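Long-range contacts in hypothetical protein TM1070 (Thermotoga maritima, PDB 1NC7), which is of unknown function but belongs to the family of the Anabaena sensory rhodopsin transducer and binds magnesium ions: residues 62-67 with 101-106; 27-32 with 110-115; 35-40 with 117-122. All coordinates share one frame; numbering follows the deposited sequence.

All three contacts reach one antiparallel sheet in a chain that has no helix. Interaction 1 pairs neighbouring strands 60-68 and 101-107, and its centre lies about 9 Å from that of interaction 2. There, strands 28-34 and 110-121, the two neighbours of strand 124-135, meet through their side chains; the groups join where Ala105 packs on Met113. Interaction 3 follows the same two chain regions onward, with loop 35-40 against the end of strand 110-121, its centre about 22 Å from interaction 2. Segments run 27-32, 35-40, 62-67, 101-106, 110-115, 117-122, so interactions 2 and 3 tie early to late parts of the chain along the subunit, within an assembly of four chains.

Interaction 1: 62-67 with 101-106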
loop_
_atom_site.group_PDB
_atom_site.type_symbol
_atom_site.label_atom_id
_atom_site.label_comp_id
_atom_site.label_asym_id
_atom_site.label_seq_id
_atom_site.Cartn_x
_atom_site.Cartn_y
_atom_site.Cartn_z
ATOM N N ILE D 62 11.354 -20.268 4.909
ATOM C CA ILE D 62 10.078 -19.861 4.357
ATOM C C ILE D 62 9.619 -20.663 3.148
ATOM O O ILE D 62 10.371 -20.862 2.194
ATOM C CB ILE D 62 10.137 -18.368 3.985
ATOM C CG1 ILE D 62 10.693 -17.570 5.169
ATOM C CG2 ILE D 62 8.758 -17.855 3.647
ATOM C CD1 ILE D 62 10.907 -16.106 4.880
ATOM N N ARG D 63 8.375 -21.127 3.216
ATOM C CA ARG D 63 7.754 -21.883 2.138
ATOM C C ARG D 63 6.832 -20.902 1.421
ATOM O O ARG D 63 5.909 -20.352 2.027
ATOM C CB ARG D 63 6.943 -23.049 2.712
ATOM C CG ARG D 63 6.163 -23.836 1.675
ATOM C CD ARG D 63 5.481 -25.045 2.298
ATOM N NE ARG D 63 4.584 -24.670 3.386
ATOM C CZ ARG D 63 3.850 -25.532 4.081
ATOM N NH1 ARG D 63 3.903 -26.829 3.802
ATOM N NH2 ARG D 63 3.064 -25.101 5.058
ATOM N N ILE D 64 7.099 -20.670 0.140
ATOM C CA ILE D 64 6.311 -19.730 -0.651
ATOM C C ILE D 64 5.415 -20.461 -1.638
ATOM O O ILE D 64 5.901 -21.115 -2.559
ATOM C CB ILE D 64 7.218 -18.776 -1.449
ATOM C CG1 ILE D 64 8.262 -18.145 -0.521
ATOM C CG2 ILE D 64 6.371 -17.694 -2.110
ATOM C CD1 ILE D 64 9.299 -17.312 -1.239
ATOM N N THR D 65 4.107 -20.333 -1.445
ATOM C CA THR D 65 3.139 -20.989 -2.315
ATOM C C THR D 65 2.504 -20.013 -3.303
ATOM O O THR D 65 2.007 -18.952 -2.917
ATOM C CB THR D 65 2.020 -21.646 -1.489
ATOM O OG1 THR D 65 2.592 -22.600 -0.586
ATOM C CG2 THR D 65 1.020 -22.351 -2.401
ATOM N N PHE D 66 2.531 -20.385 -4.577
ATOM C CA PHE D 66 1.946 -19.573 -5.635
ATOM C C PHE D 66 0.644 -20.224 -6.085
ATOM O O PHE D 66 0.629 -21.399 -6.467
ATOM C CB PHE D 66 2.919 -19.475 -6.814
ATOM C CG PHE D 66 4.177 -18.721 -6.497
ATOM C CD1 PHE D 66 4.244 -17.344 -6.678
ATOM C CD2 PHE D 66 5.284 -19.384 -5.983
ATOM C CE1 PHE D 66 5.401 -16.637 -6.349
ATOM C CE2 PHE D 66 6.444 -18.689 -5.652
ATOM C CZ PHE D 66 6.502 -17.314 -5.836
ATOM N N LEU D 67 -0.446 -19.465 -6.015
ATOM C CA LEU D 67 -1.760 -19.943 -6.429
ATOM C C LEU D 67 -2.098 -19.284 -7.758
ATOM O O LEU D 67 -1.765 -18.120 -7.984
ATOM C CB LEU D 67 -2.826 -19.567 -5.398
ATOM C CG LEU D 67 -2.651 -20.046 -3.957
ATOM C CD1 LEU D 67 -3.843 -19.583 -3.136
ATOM C CD2 LEU D 67 -2.521 -21.565 -3.916
ATOM N N TYR D 101 -1.368 -14.551 -10.457
ATOM C CA TYR D 101 -1.190 -15.491 -9.362
ATOM C C TYR D 101 -1.322 -14.758 -8.034
ATOM O O TYR D 101 -1.511 -13.537 -8.004
ATOM C CB TYR D 101 0.180 -16.185 -9.469
ATOM C CG TYR D 101 1.390 -15.272 -9.367
ATOM C CD1 TYR D 101 1.893 -14.880 -8.127
ATOM C CD2 TYR D 101 2.037 -14.813 -10.511
ATOM C CE1 TYR D 101 3.017 -14.052 -8.032
ATOM C CE2 TYR D 101 3.157 -13.986 -10.427
ATOM C CZ TYR D 101 3.640 -13.612 -9.190
ATOM O OH TYR D 101 4.746 -12.796 -9.114
ATOM N N SER D 102 -1.276 -15.516 -6.947
ATOM C CA SER D 102 -1.350 -14.960 -5.602
ATOM C C SER D 102 -0.286 -15.678 -4.796
ATOM O O SER D 102 0.126 -16.784 -5.152
ATOM C CB SER D 102 -2.724 -15.187 -4.976
ATOM O OG SER D 102 -3.715 -14.437 -5.651
ATOM N N ILE D 103 0.155 -15.055 -3.710
ATOM C CA ILE D 103 1.212 -15.626 -2.887
ATOM C C ILE D 103 0.848 -15.824 -1.424
ATOM O O ILE D 103 0.286 -14.938 -0.791
ATOM C CB ILE D 103 2.465 -14.713 -2.890
ATOM C CG1 ILE D 103 2.933 -14.447 -4.320
ATOM C CG2 ILE D 103 3.580 -15.350 -2.068
ATOM C CD1 ILE D 103 4.044 -13.410 -4.404
HETATM N N MSE D 104 1.161 -17.007 -0.904
HETATM C CA MSE D 104 0.979 -17.295 0.509
HETATM C C MSE D 104 2.374 -17.710 0.954
HETATM O O MSE D 104 2.977 -18.608 0.365
HETATM C CB MSE D 104 0.011 -18.451 0.761
HETATM C CG MSE D 104 0.103 -18.947 2.207
HETATM SE SE MSE D 104 -1.156 -20.322 2.698
HETATM C CE MSE D 104 -0.473 -21.765 1.608
ATOM N N ALA D 105 2.897 -17.046 1.973
ATOM C CA ALA D 105 4.225 -17.363 2.472
ATOM C C ALA D 105 4.129 -17.793 3.925
ATOM O O ALA D 105 3.489 -17.128 4.736
ATOM C CB ALA D 105 5.133 -16.144 2.338
ATOM N N GLU D 106 4.772 -18.910 4.250
ATOM C CA GLU D 106 4.744 -19.443 5.607
ATOM C C GLU D 106 6.160 -19.606 6.148
ATOM O O GLU D 106 6.985 -20.294 5.551
ATOM C CB GLU D 106 4.022 -20.788 5.610
ATOM C CG GLU D 106 2.561 -20.687 5.208
ATOM C CD GLU D 106 1.926 -22.041 4.977
ATOM O OE1 GLU D 106 2.278 -22.696 3.972
ATOM O OE2 GLU D 106 1.083 -22.452 5.804
HETATM O O HOH W 1 3.323 -21.434 1.711
#
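Glu106 OE1 is held by Arg63 NH2 at 2.8 Å in a salt bridge whose hydrogen bond is weak, bent to 123°, and a water 2.8 Å from OE1 bridges it to Arg63 O and Thr65 OG1. Arg63 leaves the strand with CG opposite its backbone N, and the bend at chi3 (58°) brings the guanidinium beside the carboxylate, their planes 20° apart. OE2 of the same carboxylate has a second mate, Lys28.

The backbones form a regular antiparallel ladder, with Arg63, Thr65 and Leu67 in hydrogen-bonded pairs with Glu106, Met104 and Ser102; its shortest rung is Thr65 N to Met104 O, 2.7 Å. On the face away from Arg63 and Glu106, the CD1 edge of Phe66 meets the face of Tyr101 in an offset edge-to-face pair, centroids 5.5 Å apart. Ile103 fits alongside, CG2 against Ile64 CG2 (3.6 Å) and CG1 against Phe66 CE1 (3.9 Å). Shortening Ile103 to an alanine is likely to leave a gap beside Ile64 and one side of the Phe66 ring less supported.

Strands 74-80 and 28-34 extend the sheet on either side; Ile62 and Ile64 pack on strand 47-54, while Leu67, Ser102 and Met104 meet a second subunit.

Interaction 2: 27-32 with 110-115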
loop_
_atom_site.group_PDB
_atom_site.type_symbol
_atom_site.label_atom_id
_atom_site.label_comp_id
_atom_site.label_asym_id
_atom_site.label_seq_id
_atom_site.Cartn_x
_atom_site.Cartn_y
_atom_site.Cartn_z
ATOM N N ARG D 27 4.210 -15.104 11.154
ATOM C CA ARG D 27 4.655 -16.301 10.459
ATOM C C ARG D 27 3.998 -16.553 9.104
ATOM O O ARG D 27 4.499 -17.350 8.313
ATOM C CB ARG D 27 4.477 -17.522 11.364
ATOM C CG ARG D 27 5.470 -17.548 12.520
ATOM C CD ARG D 27 5.333 -18.810 13.350
ATOM N NE ARG D 27 5.523 -20.016 12.549
ATOM C CZ ARG D 27 5.397 -21.252 13.021
ATOM N NH1 ARG D 27 5.079 -21.450 14.293
ATOM N NH2 ARG D 27 5.586 -22.293 12.220
ATOM N N LYS D 28 2.889 -15.874 8.826
ATOM C CA LYS D 28 2.208 -16.067 7.551
ATOM C C LYS D 28 1.890 -14.744 6.866
ATOM O O LYS D 28 1.373 -13.821 7.493
ATOM C CB LYS D 28 0.923 -16.870 7.753
ATOM C CG LYS D 28 1.162 -18.262 8.322
ATOM C CD LYS D 28 -0.125 -19.071 8.358
ATOM C CE LYS D 28 0.093 -20.426 9.017
ATOM N NZ LYS D 28 1.160 -21.215 8.340
ATOM N N TRP D 29 2.206 -14.667 5.575
ATOM C CA TRP D 29 1.975 -13.461 4.781
ATOM C C TRP D 29 1.249 -13.791 3.483
ATOM O O TRP D 29 1.487 -14.838 2.882
ATOM C CB TRP D 29 3.307 -12.765 4.489
ATOM C CG TRP D 29 3.910 -12.182 5.717
ATOM C CD1 TRP D 29 4.661 -12.829 6.664
ATOM C CD2 TRP D 29 3.726 -10.847 6.196
ATOM N NE1 TRP D 29 4.948 -11.977 7.704
ATOM C CE2 TRP D 29 4.386 -10.754 7.442
ATOM C CE3 TRP D 29 3.064 -9.718 5.693
ATOM C CZ2 TRP D 29 4.398 -9.576 8.195
ATOM C CZ3 TRP D 29 3.078 -8.548 6.442
ATOM C CH2 TRP D 29 3.742 -8.487 7.680
ATOM N N PHE D 30 0.376 -12.882 3.052
ATOM C CA PHE D 30 -0.440 -13.092 1.858
ATOM C C PHE D 30 -0.463 -11.888 0.919
ATOM O O PHE D 30 -0.649 -10.750 1.358
ATOM C CB PHE D 30 -1.873 -13.417 2.289
ATOM C CG PHE D 30 -1.977 -14.594 3.223
ATOM C CD1 PHE D 30 -2.329 -15.848 2.744
ATOM C CD2 PHE D 30 -1.705 -14.447 4.579
ATOM C CE1 PHE D 30 -2.409 -16.946 3.608
ATOM C CE2 PHE D 30 -1.780 -15.534 5.452
ATOM C CZ PHE D 30 -2.133 -16.784 4.964
ATOM N N PHE D 31 -0.291 -12.155 -0.372
ATOM C CA PHE D 31 -0.296 -11.117 -1.404
ATOM C C PHE D 31 -1.172 -11.586 -2.564
ATOM O O PHE D 31 -0.739 -12.377 -3.402
ATOM C CB PHE D 31 1.128 -10.871 -1.906
ATOM C CG PHE D 31 2.048 -10.316 -0.862
ATOM C CD1 PHE D 31 2.093 -8.949 -0.613
ATOM C CD2 PHE D 31 2.846 -11.165 -0.103
ATOM C CE1 PHE D 31 2.924 -8.434 0.380
ATOM C CE2 PHE D 31 3.679 -10.661 0.894
ATOM C CZ PHE D 31 3.718 -9.293 1.135
ATOM N N PRO D 32 -2.417 -11.095 -2.632
ATOM C CA PRO D 32 -3.321 -11.504 -3.711
ATOM C C PRO D 32 -2.968 -11.117 -5.143
ATOM O O PRO D 32 -3.263 -11.875 -6.068
ATOM C CB PRO D 32 -4.665 -10.905 -3.284
ATOM C CG PRO D 32 -4.563 -10.867 -1.785
ATOM C CD PRO D 32 -3.153 -10.381 -1.574
ATOM N N PRO D 110 8.767 -15.512 13.008
ATOM C CA PRO D 110 8.183 -14.244 12.559
ATOM C C PRO D 110 9.085 -13.438 11.628
ATOM O O PRO D 110 10.285 -13.308 11.868
ATOM C CB PRO D 110 7.919 -13.504 13.868
ATOM C CG PRO D 110 7.679 -14.623 14.850
ATOM C CD PRO D 110 8.765 -15.597 14.479
ATOM N N VAL D 111 8.491 -12.912 10.559
ATOM C CA VAL D 111 9.200 -12.072 9.595
ATOM C C VAL D 111 8.204 -11.028 9.096
ATOM O O VAL D 111 7.042 -11.040 9.490
ATOM C CB VAL D 111 9.726 -12.890 8.384
ATOM C CG1 VAL D 111 10.799 -13.866 8.843
ATOM C CG2 VAL D 111 8.582 -13.634 7.707
ATOM N N VAL D 112 8.663 -10.109 8.252
ATOM C CA VAL D 112 7.773 -9.093 7.699
ATOM C C VAL D 112 7.988 -9.110 6.194
ATOM O O VAL D 112 9.122 -9.247 5.728
ATOM C CB VAL D 112 8.084 -7.683 8.245
ATOM C CG1 VAL D 112 7.060 -6.690 7.705
ATOM C CG2 VAL D 112 8.047 -7.693 9.769
HETATM N N MSE D 113 6.903 -8.981 5.437
HETATM C CA MSE D 113 7.004 -9.017 3.982
HETATM C C MSE D 113 6.260 -7.909 3.261
HETATM O O MSE D 113 5.236 -7.411 3.735
HETATM C CB MSE D 113 6.505 -10.359 3.454
HETATM C CG MSE D 113 7.300 -11.540 3.949
HETATM SE SE MSE D 113 6.803 -13.151 3.031
HETATM C CE MSE D 113 7.336 -14.410 4.381
ATOM N N GLN D 114 6.786 -7.555 2.092
ATOM C CA GLN D 114 6.226 -6.510 1.240
ATOM C C GLN D 114 6.423 -6.960 -0.205
ATOM O O GLN D 114 7.453 -7.546 -0.534
ATOM C CB GLN D 114 6.981 -5.199 1.491
ATOM C CG GLN D 114 6.443 -3.977 0.755
ATOM C CD GLN D 114 7.184 -2.703 1.144
ATOM O OE1 GLN D 114 7.879 -2.659 2.160
ATOM N NE2 GLN D 114 7.035 -1.660 0.339
ATOM N N LEU D 115 5.441 -6.697 -1.063
ATOM C CA LEU D 115 5.546 -7.084 -2.469
ATOM C C LEU D 115 5.497 -5.853 -3.359
ATOM O O LEU D 115 4.598 -5.017 -3.232
ATOM C CB LEU D 115 4.403 -8.026 -2.865
ATOM C CG LEU D 115 4.405 -8.535 -4.315
ATOM C CD1 LEU D 115 5.628 -9.418 -4.549
ATOM C CD2 LEU D 115 3.126 -9.316 -4.593
#
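Trp29 lies flat over the backbone of strand 110-115, the Met113 N standing 3.5 Å above the indole plane near its centre. Met113, present as selenomethionine, then runs over the pyrrole part of the ring: its CG is 4.1 Å from the five-membered ring centroid, a CH-pi contact, and its SE makes an oblique Met-aromatic approach, 4.7 Å from the same centroid. At the far end of the indole, CH2 touches Val112 CG1 at 3.8 Å. The Trp29 NE1 edge gives Val111 O only a weak, bent hydrogen bond (2.9 Å, 128°); its stronger partner is Ala26 O, just before the segment.

Phe31 repeats the theme one step along. Leu115 CB sits over its face, 3.4 Å from Phe31 CD1, while the far end of the ring, CZ, comes edge-on to Met113 O at 3.6 Å. In Leu115, chi1 of -179° sets CG, and the turn at chi2 brings CD2 to Phe31 CB. Met113 CB touches both rings, at Phe31 CZ and Trp29 CG.

Both aromatic side chains start toward strand 110-115, which runs nearly parallel to 28-32, 9° apart; in the sheet, strand 124-135 lies between them. Trp134 meets the indole from that strand, Tyr133 of a third subunit approaches it edge-to-face, and Leu50 and Ile52 of strand 47-54 pack on Phe31 and Met113 respectively.

The contact therefore rests on dispersion and ring-face packing, to which the weak bond to Val111 O adds little; the indole N-H is held mainly by Ala26 O, with Met113 N and CG packed over the ring.

Interaction 3: 35-40 with 117-122; sequences YIPNGK and RLDVGK. With EDO (1,2-ethanediol), chain O.
This is a loop-on-strand contact: residues 35-40, the loop leading from strand 28-34 to strand 40-41, lie along the last residues of strand 110-121, held by packing and a bridging water. Pro37 presses CB and CG on the carboxylate of Asp119, with CB 3.6 Å from OD1. That oxygen accepts a hydrogen bond from the water at 2.8 Å; the water also donates to Val120 O, 2.7 Å away, and accepts a weak bond from Gly39 N. Gly39 CA approaches Val120 O to 3.1 Å, a CA-H...O contact so close that a beta carbon at this place would strike the oxygen.

At the other end, Tyr35 CB lies over one face of the Arg117 guanidinium, toward the rim, 3.4 Å from NH2. Bent at chi3 (-54°), Arg117 sends NH1 to O2 of a 1,2-ethanediol, probably from the crystallisation liquor, at 3.0 Å, at the group's edge near its plane, while NE and NH2 form salt bridges with Glu48 and Asp33.

For Asp119, His124 bonds to OD1 and Tyr125 of a second subunit to OD2. With these partners engaged, both side chains offer the loop largely van der Waals contact; the water supplies the polar link.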
loop_
_atom_site.group_PDB
_atom_site.type_symbol
_atom_site.label_atom_id
_atom_site.label_comp_id
_atom_site.label_asym_id
_atom_site.label_seq_id
_atom_site.Cartn_x
_atom_site.Cartn_y
_atom_site.Cartn_z
ATOM N N TYR D 35 1.829 -10.873 -10.514
ATOM C CA TYR D 35 1.865 -10.878 -11.973
ATOM C C TYR D 35 3.238 -10.419 -12.451
ATOM O O TYR D 35 3.716 -9.365 -12.038
ATOM C CB TYR D 35 0.797 -9.921 -12.514
ATOM C CG TYR D 35 0.633 -9.909 -14.019
ATOM C CD1 TYR D 35 -0.179 -10.846 -14.658
ATOM C CD2 TYR D 35 1.252 -8.934 -14.800
ATOM C CE1 TYR D 35 -0.381 -10.807 -16.034
ATOM C CE2 TYR D 35 1.058 -8.887 -16.180
ATOM C CZ TYR D 35 0.238 -9.826 -16.787
ATOM O OH TYR D 35 0.022 -9.776 -18.146
ATOM N N ILE D 36 3.872 -11.206 -13.313
ATOM C CA ILE D 36 5.176 -10.841 -13.851
ATOM C C ILE D 36 4.984 -10.310 -15.270
ATOM O O ILE D 36 4.700 -11.079 -16.185
ATOM C CB ILE D 36 6.129 -12.059 -13.924
ATOM C CG1 ILE D 36 6.322 -12.665 -12.532
ATOM C CG2 ILE D 36 7.460 -11.639 -14.538
ATOM C CD1 ILE D 36 6.929 -11.719 -11.520
ATOM N N PRO D 37 5.111 -8.985 -15.468
ATOM C CA PRO D 37 4.947 -8.393 -16.803
ATOM C C PRO D 37 6.093 -8.862 -17.706
ATOM O O PRO D 37 7.111 -9.329 -17.210
ATOM C CB PRO D 37 5.008 -6.888 -16.526
ATOM C CG PRO D 37 4.562 -6.777 -15.092
ATOM C CD PRO D 37 5.275 -7.935 -14.450
ATOM N N ASN D 38 5.945 -8.713 -19.020
ATOM C CA ASN D 38 6.985 -9.175 -19.943
ATOM C C ASN D 38 7.857 -8.112 -20.613
ATOM O O ASN D 38 8.691 -8.443 -21.456
ATOM C CB ASN D 38 6.356 -10.043 -21.036
ATOM C CG ASN D 38 5.461 -9.247 -21.966
ATOM O OD1 ASN D 38 5.907 -8.297 -22.611
ATOM N ND2 ASN D 38 4.194 -9.631 -22.043
ATOM N N GLY D 39 7.681 -6.848 -20.249
ATOM C CA GLY D 39 8.477 -5.801 -20.872
ATOM C C GLY D 39 9.858 -5.592 -20.279
ATOM O O GLY D 39 10.170 -6.096 -19.201
ATOM N N LYS D 40 10.697 -4.848 -20.995
ATOM C CA LYS D 40 12.045 -4.557 -20.530
ATOM C C LYS D 40 12.538 -3.215 -21.063
ATOM O O LYS D 40 11.966 -2.660 -22.001
ATOM C CB LYS D 40 13.003 -5.672 -20.960
ATOM C CG LYS D 40 13.039 -5.922 -22.457
ATOM C CD LYS D 40 13.951 -7.092 -22.796
ATOM C CE LYS D 40 13.964 -7.366 -24.290
ATOM N NZ LYS D 40 14.446 -6.188 -25.062
ATOM N N ARG D 117 6.043 -4.348 -7.517
ATOM C CA ARG D 117 6.104 -4.708 -8.920
ATOM C C ARG D 117 6.659 -3.573 -9.762
ATOM O O ARG D 117 6.308 -2.412 -9.562
ATOM C CB ARG D 117 4.710 -5.068 -9.446
ATOM C CG ARG D 117 4.700 -5.440 -10.931
ATOM C CD ARG D 117 3.286 -5.595 -11.444
ATOM N NE ARG D 117 2.537 -6.544 -10.633
ATOM C CZ ARG D 117 1.230 -6.753 -10.743
ATOM N NH1 ARG D 117 0.521 -6.078 -11.638
ATOM N NH2 ARG D 117 0.631 -7.629 -9.949
ATOM N N LEU D 118 7.549 -3.926 -10.684
ATOM C CA LEU D 118 8.106 -2.970 -11.627
ATOM C C LEU D 118 7.577 -3.411 -12.988
ATOM O O LEU D 118 7.848 -4.527 -13.440
ATOM C CB LEU D 118 9.637 -3.011 -11.657
ATOM C CG LEU D 118 10.230 -2.186 -12.810
ATOM C CD1 LEU D 118 9.985 -0.700 -12.565
ATOM C CD2 LEU D 118 11.720 -2.464 -12.936
ATOM N N ASP D 119 6.800 -2.544 -13.623
ATOM C CA ASP D 119 6.243 -2.831 -14.936
ATOM C C ASP D 119 6.943 -1.832 -15.845
ATOM O O ASP D 119 6.689 -0.629 -15.766
ATOM C CB ASP D 119 4.734 -2.580 -14.938
ATOM C CG ASP D 119 4.051 -3.128 -16.175
ATOM O OD1 ASP D 119 4.734 -3.330 -17.202
ATOM O OD2 ASP D 119 2.821 -3.343 -16.118
ATOM N N VAL D 120 7.836 -2.329 -16.689
ATOM C CA VAL D 120 8.593 -1.456 -17.568
ATOM C C VAL D 120 8.577 -1.920 -19.016
ATOM O O VAL D 120 8.377 -3.096 -19.304
ATOM C CB VAL D 120 10.058 -1.352 -17.078
ATOM C CG1 VAL D 120 10.731 -2.715 -17.170
ATOM C CG2 VAL D 120 10.817 -0.318 -17.892
ATOM N N GLY D 121 8.777 -0.971 -19.922
ATOM C CA GLY D 121 8.801 -1.276 -21.338
ATOM C C GLY D 121 9.488 -0.128 -22.042
ATOM O O GLY D 121 9.966 0.800 -21.390
ATOM N N LYS D 122 9.544 -0.176 -23.367
ATOM C CA LYS D 122 10.188 0.895 -24.108
ATOM C C LYS D 122 9.508 2.233 -23.841
ATOM O O LYS D 122 10.171 3.269 -23.782
ATOM C CB LYS D 122 10.164 0.601 -25.610
ATOM C CG LYS D 122 10.829 1.684 -26.445
ATOM C CD LYS D 122 10.903 1.303 -27.912
ATOM C CE LYS D 122 11.602 2.390 -28.712
ATOM N NZ LYS D 122 12.951 2.688 -28.159
HETATM C C1 EDO O . -3.645 -4.241 -12.399
HETATM O O1 EDO O . -3.885 -5.100 -13.530
HETATM C C2 EDO O . -2.434 -4.708 -11.660
HETATM O O2 EDO O . -2.445 -6.113 -11.253
HETATM O O HOH W 2 6.128 -4.606 -19.255
#